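Local coordinates for autoinducer 2-binding protein LsrB (Clostridium saccharobutylicum DSM 13864, PDB 6DSP) that binds the quorum-sensing signal autoinducer-2 in its cleft, as a receptor of the bacterial solute-binding protein family, at residues A[113-118]-A[310-315]; A[296-301]-A[306-311]; A[139-144]-A[244-249]; A[145-150]-A[216-221]. All blocks are in the same frame, centred on the assembly; numbering follows the deposited sequence.

Contact 1 (A[113-118]-A[310-315]); sequences VDPSVR and MPNSVL
Arg118 and Asn312 meet through two hydrogen bonds, end-on, from both terminal nitrogens of the guanidinium to the single amide oxygen. NH2 of Arg118 lies 2.9 Å from OD1 of Asn312, and NH1 of Arg118 lies 3.0 Å from the same OD1. Both bonds are bent. OD1 sits almost in the guanidinium plane, at its edge, but the two nitrogens reach it from one face of the amide, whose plane is turned 62° from the guanidinium. NH2 stands well above the carbonyl plane, NH1 is only tilted from it. A bend at chi2 (86°) turns the Arg118 chain toward Asn312. Its charge is met by a salt bridge from NH2 to Asp112, and the other end of the amide, ND2 of Asn312, bonds to OG of Ser326.

Van der Waals contact comes from Pro115. Its CB touches ND2 of Asn312 at 3.3 Å and also lies over one face of the Arg118 guanidinium, 3.6 Å above the plane and toward its rim.

Within segment 113-118 the turn is braced by OD1 of Asp114, which accepts from N of Ser116 at 3.0 Å, an Asx turn. Asn312 lies in a short 3-10 turn following strand 305-311, so the contact ties the loop between strands 105-109 and 120-123 to the end of strand 305-311, next to the edge strand of the eight-stranded sheet in this periplasmic binding protein fold.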
loop_
_atom_site.group_PDB
_atom_site.type_symbol
_atom_site.label_atom_id
_atom_site.label_comp_id
_atom_site.label_asym_id
_atom_site.label_seq_id
_atom_site.Cartn_x
_atom_site.Cartn_y
_atom_site.Cartn_z
ATOM N N VAL A 113 0.705 -3.127 -11.721
ATOM C CA VAL A 113 0.040 -2.841 -12.990
ATOM C C VAL A 113 -0.245 -4.169 -13.696
ATOM O O VAL A 113 0.016 -5.245 -13.139
ATOM C CB VAL A 113 0.899 -1.912 -13.883
ATOM C CG1 VAL A 113 1.172 -0.630 -13.158
ATOM C CG2 VAL A 113 2.213 -2.616 -14.255
ATOM N N ASP A 114 -0.718 -4.130 -14.947
ATOM C CA ASP A 114 -0.909 -5.355 -15.704
ATOM C C ASP A 114 0.435 -6.076 -15.762
ATOM O O ASP A 114 1.432 -5.463 -16.174
ATOM C CB ASP A 114 -1.374 -4.981 -17.115
ATOM C CG ASP A 114 -1.687 -6.173 -18.005
ATOM O OD1 ASP A 114 -1.124 -7.241 -17.793
ATOM O OD2 ASP A 114 -2.481 -5.977 -18.951
ATOM N N PRO A 115 0.526 -7.342 -15.339
ATOM C CA PRO A 115 1.845 -7.997 -15.275
ATOM C C PRO A 115 2.504 -8.160 -16.639
ATOM O O PRO A 115 3.697 -8.502 -16.697
ATOM C CB PRO A 115 1.532 -9.353 -14.617
ATOM C CG PRO A 115 0.284 -9.035 -13.779
ATOM C CD PRO A 115 -0.522 -8.168 -14.701
ATOM N N SER A 116 1.772 -7.963 -17.741
ATOM C CA SER A 116 2.365 -8.031 -19.072
ATOM C C SER A 116 3.219 -6.806 -19.401
ATOM O O SER A 116 3.969 -6.838 -20.399
ATOM C CB SER A 116 1.268 -8.215 -20.123
ATOM O OG SER A 116 0.508 -7.011 -20.247
ATOM N N VAL A 117 3.174 -5.757 -18.570
ATOM C CA VAL A 117 3.939 -4.549 -18.868
ATOM C C VAL A 117 4.939 -4.206 -17.770
ATOM O O VAL A 117 5.476 -3.098 -17.747
ATOM C CB VAL A 117 3.054 -3.346 -19.247
ATOM C CG1 VAL A 117 2.133 -3.723 -20.401
ATOM C CG2 VAL A 117 2.250 -2.820 -18.069
ATOM N N ARG A 118 5.237 -5.141 -16.871
ATOM C CA ARG A 118 6.353 -4.960 -15.949
ATOM C C ARG A 118 7.006 -6.317 -15.701
ATOM O O ARG A 118 6.392 -7.373 -15.903
ATOM C CB ARG A 118 5.880 -4.335 -14.624
ATOM C CG ARG A 118 4.719 -5.124 -13.866
ATOM C CD ARG A 118 5.305 -6.187 -13.017
ATOM N NE ARG A 118 4.259 -6.856 -12.222
ATOM C CZ ARG A 118 4.153 -8.180 -12.162
ATOM N NH1 ARG A 118 4.993 -8.966 -12.848
ATOM N NH2 ARG A 118 3.244 -8.702 -11.375
ATOM N N MET A 310 8.173 -15.216 -7.284
ATOM C CA MET A 310 6.951 -16.007 -7.279
ATOM C C MET A 310 6.127 -15.739 -8.525
ATOM O O MET A 310 6.259 -14.682 -9.152
ATOM C CB MET A 310 6.086 -15.640 -6.062
ATOM C CG MET A 310 6.875 -15.546 -4.771
ATOM S SD MET A 310 7.771 -17.047 -4.378
ATOM C CE MET A 310 6.381 -18.131 -4.140
ATOM N N PRO A 311 5.227 -16.641 -8.908
ATOM C CA PRO A 311 4.333 -16.348 -10.045
ATOM C C PRO A 311 3.384 -15.200 -9.738
ATOM O O PRO A 311 3.046 -14.921 -8.584
ATOM C CB PRO A 311 3.553 -17.657 -10.236
ATOM C CG PRO A 311 3.748 -18.418 -9.051
ATOM C CD PRO A 311 4.966 -17.961 -8.313
ATOM N N ASN A 312 2.921 -14.558 -10.811
ATOM C CA ASN A 312 1.999 -13.433 -10.668
ATOM C C ASN A 312 0.732 -13.826 -9.911
ATOM O O ASN A 312 0.124 -12.986 -9.226
ATOM C CB ASN A 312 1.620 -12.916 -12.045
ATOM C CG ASN A 312 2.762 -12.174 -12.690
ATOM O OD1 ASN A 312 3.556 -11.518 -12.014
ATOM N ND2 ASN A 312 2.862 -12.302 -13.998
ATOM N N SER A 313 0.320 -15.091 -10.014
ATOM C CA SER A 313 -0.915 -15.500 -9.375
ATOM C C SER A 313 -0.835 -15.525 -7.844
ATOM O O SER A 313 -1.890 -15.666 -7.214
ATOM C CB SER A 313 -1.346 -16.862 -9.913
ATOM O OG SER A 313 -0.336 -17.827 -9.717
ATOM N N VAL A 314 0.338 -15.319 -7.220
ATOM C CA VAL A 314 0.326 -15.125 -5.764
ATOM C C VAL A 314 -0.453 -13.886 -5.355
ATOM O O VAL A 314 -0.917 -13.798 -4.211
ATOM C CB VAL A 314 1.747 -15.136 -5.143
ATOM C CG1 VAL A 314 2.496 -16.407 -5.479
ATOM C CG2 VAL A 314 2.567 -13.866 -5.481
ATOM N N LEU A 315 -0.591 -12.902 -6.249
ATOM C CA LEU A 315 -1.367 -11.706 -5.940
ATOM C C LEU A 315 -2.787 -11.729 -6.515
ATOM O O LEU A 315 -3.573 -10.818 -6.211
ATOM C CB LEU A 315 -0.636 -10.448 -6.434
ATOM C CG LEU A 315 0.750 -10.170 -5.813
ATOM C CD1 LEU A 315 1.288 -8.846 -6.340
ATOM C CD2 LEU A 315 0.704 -10.142 -4.303
#

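Contact 2 (A[296-301]-A[306-311]); sequences GDKIEI and TVEVMP
Thr306, Val307 and Val309 have the largest areas buried in this antiparallel beta hairpin, which pairs strand 298-301 with strand 305-311 at the margin of the eight-stranded sheet. The short strand axes run 4.5 Å apart with directions 148° from each other.

Val307 sits in the hydrogen-bonded pair with Ile299: N of Ile299 donates to O of Val307 at 2.8 Å, and N of Val307 donates back to O of Ile299 at 2.9 Å. Both its methyls touch the end of Ile301, whose CD1 is 3.9 Å from CG1 of Val307 and only slightly farther from CG2. Together with Ile299 this apolar side of the hairpin packs on helix 273-288, where Met279, Tyr282, Met283 and Tyr286 receive it.

Val309 continues the pairing past the strand proper. Its N donates to O of Asp297 at 2.9 Å and its O accepts from N of Gly296, so Gly296 and Asp297 are held although neither is in regular strand. Its CG2, placed beside the backbone N by a chi1 of -176° that sends CG1 to the far side, meets CD1 of Ile299 at 4.1 Å.

Thr306 is on the face opposite Val307 and Ile299, with Lys298, Glu300 and Glu308. NZ of Lys298 makes a salt bridge of 3.5 Å to OE1 of Glu308. The Glu300 side chain, bent at chi2 (59°), crosses that of Thr306 at about a right angle, and OG1 of Thr306 donates to OE2 of Glu300 at 2.7 Å, nearly in line with that C-O bond.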
loop_
_atom_site.group_PDB
_atom_site.type_symbol
_atom_site.label_atom_id
_atom_site.label_comp_id
_atom_site.label_asym_id
_atom_site.label_seq_id
_atom_site.Cartn_x
_atom_site.Cartn_y
_atom_site.Cartn_z
ATOM N N GLY A 296 10.876 -18.453 -9.832
ATOM C CA GLY A 296 11.623 -19.525 -9.217
ATOM C C GLY A 296 13.045 -19.159 -8.843
ATOM O O GLY A 296 13.657 -19.874 -8.038
ATOM N N ASP A 297 13.583 -18.061 -9.392
ATOM C CA ASP A 297 14.942 -17.651 -9.063
ATOM C C ASP A 297 15.014 -17.198 -7.609
ATOM O O ASP A 297 14.088 -16.568 -7.091
ATOM C CB ASP A 297 15.403 -16.490 -9.960
ATOM C CG ASP A 297 15.741 -16.924 -11.387
ATOM O OD1 ASP A 297 15.729 -18.142 -11.672
ATOM O OD2 ASP A 297 16.041 -16.023 -12.211
ATOM N N LYS A 298 16.132 -17.503 -6.958
ATOM C CA LYS A 298 16.473 -16.956 -5.654
ATOM C C LYS A 298 17.621 -15.980 -5.857
ATOM O O LYS A 298 18.671 -16.357 -6.380
ATOM C CB LYS A 298 16.885 -18.083 -4.713
ATOM C CG LYS A 298 15.738 -19.035 -4.436
ATOM C CD LYS A 298 16.190 -20.170 -3.535
ATOM C CE LYS A 298 15.035 -21.099 -3.227
ATOM N NZ LYS A 298 13.959 -20.346 -2.536
ATOM N N ILE A 299 17.412 -14.729 -5.468
ATOM C CA ILE A 299 18.371 -13.660 -5.704
ATOM C C ILE A 299 18.807 -13.094 -4.362
ATOM O O ILE A 299 17.968 -12.741 -3.533
ATOM C CB ILE A 299 17.762 -12.570 -6.598
ATOM C CG1 ILE A 299 17.445 -13.175 -7.968
ATOM C CG2 ILE A 299 18.709 -11.369 -6.719
ATOM C CD1 ILE A 299 16.364 -12.464 -8.694
ATOM N N GLU A 300 20.121 -13.016 -4.153
ATOM C CA GLU A 300 20.680 -12.466 -2.925
ATOM C C GLU A 300 20.799 -10.956 -3.081
ATOM O O GLU A 300 21.628 -10.472 -3.858
ATOM C CB GLU A 300 22.048 -13.086 -2.647
ATOM C CG GLU A 300 22.839 -12.385 -1.561
ATOM C CD GLU A 300 22.107 -12.365 -0.232
ATOM O OE1 GLU A 300 22.103 -11.303 0.427
ATOM O OE2 GLU A 300 21.541 -13.411 0.157
ATOM N N ILE A 301 19.977 -10.209 -2.350
ATOM C CA ILE A 301 20.046 -8.750 -2.339
ATOM C C ILE A 301 20.987 -8.343 -1.208
ATOM O O ILE A 301 20.632 -8.526 -0.033
ATOM C CB ILE A 301 18.655 -8.134 -2.159
ATOM C CG1 ILE A 301 17.743 -8.587 -3.307
ATOM C CG2 ILE A 301 18.754 -6.621 -2.062
ATOM C CD1 ILE A 301 16.348 -8.020 -3.234
ATOM N N THR A 306 17.943 -13.058 0.826
ATOM C CA THR A 306 17.639 -13.785 -0.393
ATOM C C THR A 306 16.139 -13.737 -0.625
ATOM O O THR A 306 15.352 -14.012 0.285
ATOM C CB THR A 306 18.104 -15.232 -0.245
ATOM O OG1 THR A 306 19.519 -15.237 -0.056
ATOM C CG2 THR A 306 17.761 -16.013 -1.482
ATOM N N VAL A 307 15.746 -13.376 -1.837
ATOM C CA VAL A 307 14.341 -13.316 -2.206
ATOM C C VAL A 307 14.068 -14.369 -3.266
ATOM O O VAL A 307 14.966 -14.775 -4.012
ATOM C CB VAL A 307 13.916 -11.912 -2.682
ATOM C CG1 VAL A 307 14.266 -10.906 -1.606
ATOM C CG2 VAL A 307 14.573 -11.556 -4.007
ATOM N N GLU A 308 12.818 -14.827 -3.316
ATOM C CA GLU A 308 12.382 -15.793 -4.315
ATOM C C GLU A 308 11.344 -15.131 -5.210
ATOM O O GLU A 308 10.382 -14.539 -4.711
ATOM C CB GLU A 308 11.801 -17.054 -3.658
ATOM C CG GLU A 308 11.412 -18.101 -4.689
ATOM C CD GLU A 308 10.675 -19.270 -4.092
ATOM O OE1 GLU A 308 10.631 -19.361 -2.850
ATOM O OE2 GLU A 308 10.131 -20.094 -4.868
ATOM N N VAL A 309 11.525 -15.237 -6.522
ATOM C CA VAL A 309 10.534 -14.689 -7.450
ATOM C C VAL A 309 9.383 -15.679 -7.584
ATOM O O VAL A 309 9.583 -16.836 -7.964
ATOM C CB VAL A 309 11.152 -14.379 -8.818
ATOM C CG1 VAL A 309 10.124 -13.713 -9.750
ATOM C CG2 VAL A 309 12.370 -13.478 -8.636
ATOM N N MET A 310 8.173 -15.216 -7.284
ATOM C CA MET A 310 6.951 -16.007 -7.279
ATOM C C MET A 310 6.127 -15.739 -8.525
ATOM O O MET A 310 6.259 -14.682 -9.152
ATOM C CB MET A 310 6.086 -15.640 -6.062
ATOM C CG MET A 310 6.875 -15.546 -4.771
ATOM S SD MET A 310 7.771 -17.047 -4.378
ATOM C CE MET A 310 6.381 -18.131 -4.140
ATOM N N PRO A 311 5.227 -16.641 -8.908
ATOM C CA PRO A 311 4.333 -16.348 -10.045
ATOM C C PRO A 311 3.384 -15.200 -9.738
ATOM O O PRO A 311 3.046 -14.921 -8.584
ATOM C CB PRO A 311 3.553 -17.657 -10.236
ATOM C CG PRO A 311 3.748 -18.418 -9.051
ATOM C CD PRO A 311 4.966 -17.961 -8.313
#

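Contact 3 (A[139-144]-A[244-249]); sequences YDSLKE and NVTITG
Thr246 is wedged between Ser141 and Leu142, one branch to each. Its methyl CG2 points at the serine, and CG2 of Thr246 comes within 3.4 Å of CB of Ser141, tighter than usual for two carbons. The hydroxyl branch lies against the leucine: CD2 of Leu142 is 3.5 Å from OG1 of Thr246 and 3.8 Å from CB of Thr246, the two side chains passing at a slant. A chi1 of -63° divides the threonine this way, with OG1 beside its own backbone N and CG2 opposite that nitrogen. OG1 of Thr246 finds a hydrogen-bond partner in NE of Arg145, just past the helix end.

No direct hydrogen bond joins the segments, but a water does. OG of Ser141 donates to it at 2.8 Å, and the water donates to O of Ile247 at 2.9 Å. The same OG is bonded to NH1 of Arg267, which also forms a salt bridge with Glu144.

On the far side of the strand, Ile247 packs on helix 227-237. Strand 246-249 thus lies between helices 127-144 and 227-237, the layered alpha/beta/alpha order of a Rossmann-like lobe in periplasmic binding proteins.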
loop_
_atom_site.group_PDB
_atom_site.type_symbol
_atom_site.label_atom_id
_atom_site.label_comp_id
_atom_site.label_asym_id
_atom_site.label_seq_id
_atom_site.Cartn_x
_atom_site.Cartn_y
_atom_site.Cartn_z
ATOM N N TYR A 139 -11.132 -6.432 14.530
ATOM C CA TYR A 139 -11.712 -7.337 15.519
ATOM C C TYR A 139 -11.063 -7.130 16.890
ATOM O O TYR A 139 -11.744 -6.981 17.917
ATOM C CB TYR A 139 -11.495 -8.775 15.029
ATOM C CG TYR A 139 -12.045 -9.830 15.980
ATOM C CD1 TYR A 139 -11.330 -10.218 17.112
ATOM C CD2 TYR A 139 -13.271 -10.436 15.747
ATOM C CE1 TYR A 139 -11.815 -11.172 18.002
ATOM C CE2 TYR A 139 -13.775 -11.399 16.623
ATOM C CZ TYR A 139 -13.044 -11.762 17.749
ATOM O OH TYR A 139 -13.537 -12.718 18.623
ATOM N N ASP A 140 -9.723 -7.124 16.927
ATOM C CA ASP A 140 -9.041 -7.001 18.210
ATOM C C ASP A 140 -9.359 -5.678 18.901
ATOM O O ASP A 140 -9.605 -5.635 20.120
ATOM C CB ASP A 140 -7.545 -7.165 18.013
ATOM C CG ASP A 140 -7.173 -8.601 17.654
ATOM O OD1 ASP A 140 -7.971 -9.518 17.926
ATOM O OD2 ASP A 140 -6.076 -8.832 17.140
ATOM N N SER A 141 -9.381 -4.590 18.144
ATOM C CA SER A 141 -9.677 -3.292 18.750
ATOM C C SER A 141 -11.128 -3.213 19.201
ATOM O O SER A 141 -11.427 -2.589 20.228
ATOM C CB SER A 141 -9.332 -2.155 17.785
ATOM O OG SER A 141 -7.930 -2.088 17.614
ATOM N N LEU A 142 -12.053 -3.816 18.446
ATOM C CA LEU A 142 -13.458 -3.850 18.854
ATOM C C LEU A 142 -13.621 -4.578 20.178
ATOM O O LEU A 142 -14.308 -4.093 21.087
ATOM C CB LEU A 142 -14.287 -4.538 17.762
ATOM C CG LEU A 142 -14.579 -3.685 16.516
ATOM C CD1 LEU A 142 -15.008 -4.590 15.367
ATOM C CD2 LEU A 142 -15.618 -2.602 16.794
ATOM N N LYS A 143 -12.964 -5.737 20.312
ATOM C CA LYS A 143 -13.053 -6.465 21.570
ATOM C C LYS A 143 -12.482 -5.644 22.731
ATOM O O LYS A 143 -13.054 -5.627 23.824
ATOM C CB LYS A 143 -12.358 -7.817 21.425
ATOM C CG LYS A 143 -12.518 -8.732 22.625
ATOM C CD LYS A 143 -12.059 -10.141 22.254
ATOM C CE LYS A 143 -12.273 -11.099 23.407
ATOM N NZ LYS A 143 -13.677 -10.975 23.910
ATOM N N GLU A 144 -11.412 -4.873 22.478
ATOM C CA GLU A 144 -10.776 -4.102 23.539
ATOM C C GLU A 144 -11.598 -2.907 23.981
ATOM O O GLU A 144 -11.388 -2.423 25.105
ATOM C CB GLU A 144 -9.381 -3.671 23.106
ATOM C CG GLU A 144 -8.454 -4.872 23.060
ATOM C CD GLU A 144 -7.225 -4.663 22.218
ATOM O OE1 GLU A 144 -7.071 -3.583 21.621
ATOM O OE2 GLU A 144 -6.410 -5.613 22.139
ATOM N N ASN A 244 -15.213 5.176 21.574
ATOM C CA ASN A 244 -16.454 5.451 20.856
ATOM C C ASN A 244 -16.559 4.687 19.555
ATOM O O ASN A 244 -17.646 4.221 19.211
ATOM C CB ASN A 244 -16.543 6.936 20.493
ATOM C CG ASN A 244 -16.562 7.829 21.714
ATOM O OD1 ASN A 244 -15.623 8.572 21.961
ATOM N ND2 ASN A 244 -17.650 7.786 22.459
ATOM N N VAL A 245 -15.452 4.565 18.822
ATOM C CA VAL A 245 -15.473 4.007 17.475
ATOM C C VAL A 245 -14.115 3.380 17.218
ATOM O O VAL A 245 -13.091 3.846 17.741
ATOM C CB VAL A 245 -15.793 5.101 16.432
ATOM C CG1 VAL A 245 -14.691 6.194 16.411
ATOM C CG2 VAL A 245 -15.971 4.489 15.049
ATOM N N THR A 246 -14.102 2.304 16.430
ATOM C CA THR A 246 -12.851 1.635 16.128
ATOM C C THR A 246 -12.400 1.993 14.722
ATOM O O THR A 246 -13.113 1.750 13.752
ATOM C CB THR A 246 -12.960 0.118 16.274
ATOM O OG1 THR A 246 -13.265 -0.197 17.657
ATOM C CG2 THR A 246 -11.672 -0.573 15.831
ATOM N N ILE A 247 -11.204 2.571 14.623
ATOM C CA ILE A 247 -10.578 2.938 13.361
ATOM C C ILE A 247 -9.294 2.137 13.257
ATOM O O ILE A 247 -8.506 2.108 14.206
ATOM C CB ILE A 247 -10.282 4.446 13.335
ATOM C CG1 ILE A 247 -11.591 5.245 13.332
ATOM C CG2 ILE A 247 -9.410 4.796 12.104
ATOM C CD1 ILE A 247 -11.441 6.670 13.814
ATOM N N THR A 248 -9.083 1.493 12.110
ATOM C CA THR A 248 -7.805 0.835 11.877
ATOM C C THR A 248 -7.483 0.979 10.405
ATOM O O THR A 248 -8.266 1.557 9.647
ATOM C CB THR A 248 -7.817 -0.634 12.334
ATOM O OG1 THR A 248 -6.470 -1.117 12.394
ATOM C CG2 THR A 248 -8.672 -1.513 11.425
ATOM N N GLY A 249 -6.322 0.478 9.995
ATOM C CA GLY A 249 -5.909 0.666 8.620
ATOM C C GLY A 249 -4.411 0.534 8.501
ATOM O O GLY A 249 -3.756 -0.052 9.362
HETATM O O HOH W 1 -7.663 0.392 16.350
#

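Contact 4 (A[145-150]-A[216-221]); sequences RGKDPE and DIDLII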
loop_
_atom_site.group_PDB
_atom_site.type_symbol
_atom_site.label_atom_id
_atom_site.label_comp_id
_atom_site.label_asym_id
_atom_site.label_seq_id
_atom_site.Cartn_x
_atom_site.Cartn_y
_atom_site.Cartn_z
ATOM N N ARG A 145 -12.544 -2.438 23.169
ATOM C CA ARG A 145 -13.447 -1.382 23.615
ATOM C C ARG A 145 -14.769 -1.930 24.135
ATOM O O ARG A 145 -15.711 -1.169 24.335
ATOM C CB ARG A 145 -13.639 -0.274 22.577
ATOM C CG ARG A 145 -14.444 -0.650 21.340
ATOM C CD ARG A 145 -14.808 0.607 20.543
ATOM N NE ARG A 145 -15.553 0.383 19.295
ATOM C CZ ARG A 145 -16.882 0.401 19.192
ATOM N NH1 ARG A 145 -17.642 0.580 20.264
ATOM N NH2 ARG A 145 -17.468 0.228 18.008
ATOM N N GLY A 146 -14.862 -3.233 24.347
ATOM C CA GLY A 146 -15.999 -3.796 25.042
ATOM C C GLY A 146 -17.082 -4.343 24.150
ATOM O O GLY A 146 -18.168 -4.665 24.652
ATOM N N LYS A 147 -16.834 -4.436 22.847
ATOM C CA LYS A 147 -17.763 -5.107 21.950
ATOM C C LYS A 147 -17.468 -6.608 21.922
ATOM O O LYS A 147 -16.437 -7.088 22.399
ATOM C CB LYS A 147 -17.660 -4.521 20.524
ATOM C CG LYS A 147 -17.867 -2.990 20.440
ATOM C CD LYS A 147 -19.320 -2.621 20.743
ATOM C CE LYS A 147 -20.226 -3.019 19.576
ATOM N NZ LYS A 147 -21.673 -2.687 19.854
ATOM N N ASP A 148 -18.403 -7.356 21.338
ATOM C CA ASP A 148 -18.277 -8.793 21.130
ATOM C C ASP A 148 -18.320 -9.022 19.625
ATOM O O ASP A 148 -19.351 -9.461 19.088
ATOM C CB ASP A 148 -19.424 -9.526 21.836
ATOM C CG ASP A 148 -19.329 -11.039 21.715
ATOM O OD1 ASP A 148 -18.318 -11.558 21.220
ATOM O OD2 ASP A 148 -20.284 -11.727 22.124
ATOM N N PRO A 149 -17.214 -8.764 18.912
ATOM C CA PRO A 149 -17.267 -8.830 17.441
ATOM C C PRO A 149 -17.538 -10.215 16.907
ATOM O O PRO A 149 -17.921 -10.343 15.735
ATOM C CB PRO A 149 -15.894 -8.293 17.003
ATOM C CG PRO A 149 -15.021 -8.419 18.239
ATOM C CD PRO A 149 -15.945 -8.168 19.388
ATOM N N GLU A 150 -17.347 -11.260 17.718
ATOM C CA GLU A 150 -17.642 -12.597 17.229
ATOM C C GLU A 150 -19.118 -12.764 16.914
ATOM O O GLU A 150 -19.471 -13.566 16.042
ATOM C CB GLU A 150 -17.211 -13.658 18.248
ATOM C CG GLU A 150 -17.331 -15.086 17.742
ATOM C CD GLU A 150 -16.268 -15.415 16.712
ATOM O OE1 GLU A 150 -15.240 -14.710 16.682
ATOM O OE2 GLU A 150 -16.450 -16.387 15.944
ATOM N N ASP A 216 -23.508 5.899 14.325
ATOM C CA ASP A 216 -23.397 4.696 15.145
ATOM C C ASP A 216 -22.468 3.637 14.540
ATOM O O ASP A 216 -22.499 2.467 14.969
ATOM C CB ASP A 216 -24.775 4.091 15.409
ATOM C CG ASP A 216 -25.460 3.624 14.146
ATOM O OD1 ASP A 216 -24.938 3.824 13.040
ATOM O OD2 ASP A 216 -26.564 3.088 14.233
ATOM N N ILE A 217 -21.645 4.005 13.560
ATOM C CA ILE A 217 -20.739 3.026 12.977
ATOM C C ILE A 217 -19.788 2.499 14.064
ATOM O O ILE A 217 -19.363 3.237 14.966
ATOM C CB ILE A 217 -20.002 3.657 11.780
ATOM C CG1 ILE A 217 -19.388 2.580 10.888
ATOM C CG2 ILE A 217 -18.970 4.705 12.251
ATOM C CD1 ILE A 217 -18.984 3.122 9.499
ATOM N N ASP A 218 -19.430 1.210 13.950
ATOM C CA ASP A 218 -18.540 0.597 14.925
ATOM C C ASP A 218 -17.093 0.540 14.471
ATOM O O ASP A 218 -16.179 0.629 15.307
ATOM C CB ASP A 218 -18.965 -0.856 15.210
ATOM C CG ASP A 218 -20.264 -0.941 15.986
ATOM O OD1 ASP A 218 -20.325 -0.382 17.109
ATOM O OD2 ASP A 218 -21.216 -1.548 15.446
ATOM N N LEU A 219 -16.863 0.376 13.176
ATOM C CA LEU A 219 -15.528 0.096 12.651
ATOM C C LEU A 219 -15.374 0.780 11.304
ATOM O O LEU A 219 -16.237 0.627 10.424
ATOM C CB LEU A 219 -15.400 -1.439 12.455
ATOM C CG LEU A 219 -14.187 -1.931 11.680
ATOM C CD1 LEU A 219 -12.882 -1.595 12.436
ATOM C CD2 LEU A 219 -14.338 -3.418 11.394
ATOM N N ILE A 220 -14.263 1.490 11.123
ATOM C CA ILE A 220 -13.930 2.071 9.811
ATOM C C ILE A 220 -12.571 1.528 9.421
ATOM O O ILE A 220 -11.588 1.765 10.133
ATOM C CB ILE A 220 -13.910 3.615 9.838
ATOM C CG1 ILE A 220 -15.205 4.170 10.468
ATOM C CG2 ILE A 220 -13.706 4.142 8.374
ATOM C CD1 ILE A 220 -15.174 5.672 10.683
ATOM N N ILE A 221 -12.528 0.766 8.322
ATOM C CA ILE A 221 -11.286 0.137 7.867
ATOM C C ILE A 221 -10.669 1.076 6.838
ATOM O O ILE A 221 -11.211 1.239 5.743
ATOM C CB ILE A 221 -11.534 -1.256 7.250
ATOM C CG1 ILE A 221 -12.273 -2.186 8.254
ATOM C CG2 ILE A 221 -10.207 -1.861 6.827
ATOM C CD1 ILE A 221 -12.716 -3.501 7.603
#
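Arg145, the residue just before the C-prime glycine (Gly146, positive phi) of the Schellman motif that ends helix 127-144, crosses to Asp218. Strand 219-222, which follows Asp218, belongs to the parallel sheet of one lobe of this binding protein.

From CB, the arginine sets out with CG between its backbone N and carbonyl carbon (chi1 71°), then runs extended through CG and CD to NE, which is held by Thr246 on the neighbouring strand. Beyond it the guanidinium presents its edge to Asp218, with CB of the aspartate near its plane, while one face carries CG of Lys147, 3.6 Å above that plane and toward the rim. At the tip, NH2 does double duty. NH2 of Arg145 donates to backbone O of Asp218 at 3.0 Å, in the carbonyl plane and on a lone pair, and the same NH2 forms a salt bridge of 3.1 Å with OD1 of Asp218. The guanidinium and carboxylate planes differ by 26°.

Lys147, two residues on, joins them. With CG over the guanidinium, its chain bends at chi2 and chi3 and carries CE of Lys147 to 3.6 Å from OD1 of Asp218, whereas the ion pair from NZ is long. One aspartate oxygen thus gathers both cations, while OD2 of Asp218 is taken by the backbone N of Lys155. NH2 of Arg145 reaches OD1 through its anti lone pair, the one turned away from OD2.

In the fold
The four contacts fall into two groups in the two lobes of the protein. Contacts 1 and 2, centres 14 Å apart, share Met310 and Pro311 on strand 305-311 of the eight-stranded sheet. Contacts 3 and 4, centres 6 Å apart, touch directly and join the end of helix 127-144 and the turn after it to neighbouring strands 246-249 and 219-222 of the four-stranded parallel sheet. Between the groups, centres lie about 33 to 40 Å apart. Along the chain, contact 4 lies within the span of contact 3, both lie within that of contact 1, and contact 2 comes after contacts 3 and 4. The chain therefore leaves the first lobe, builds the second and returns, as in periplasmic binding proteins that hold ligand between two lobes.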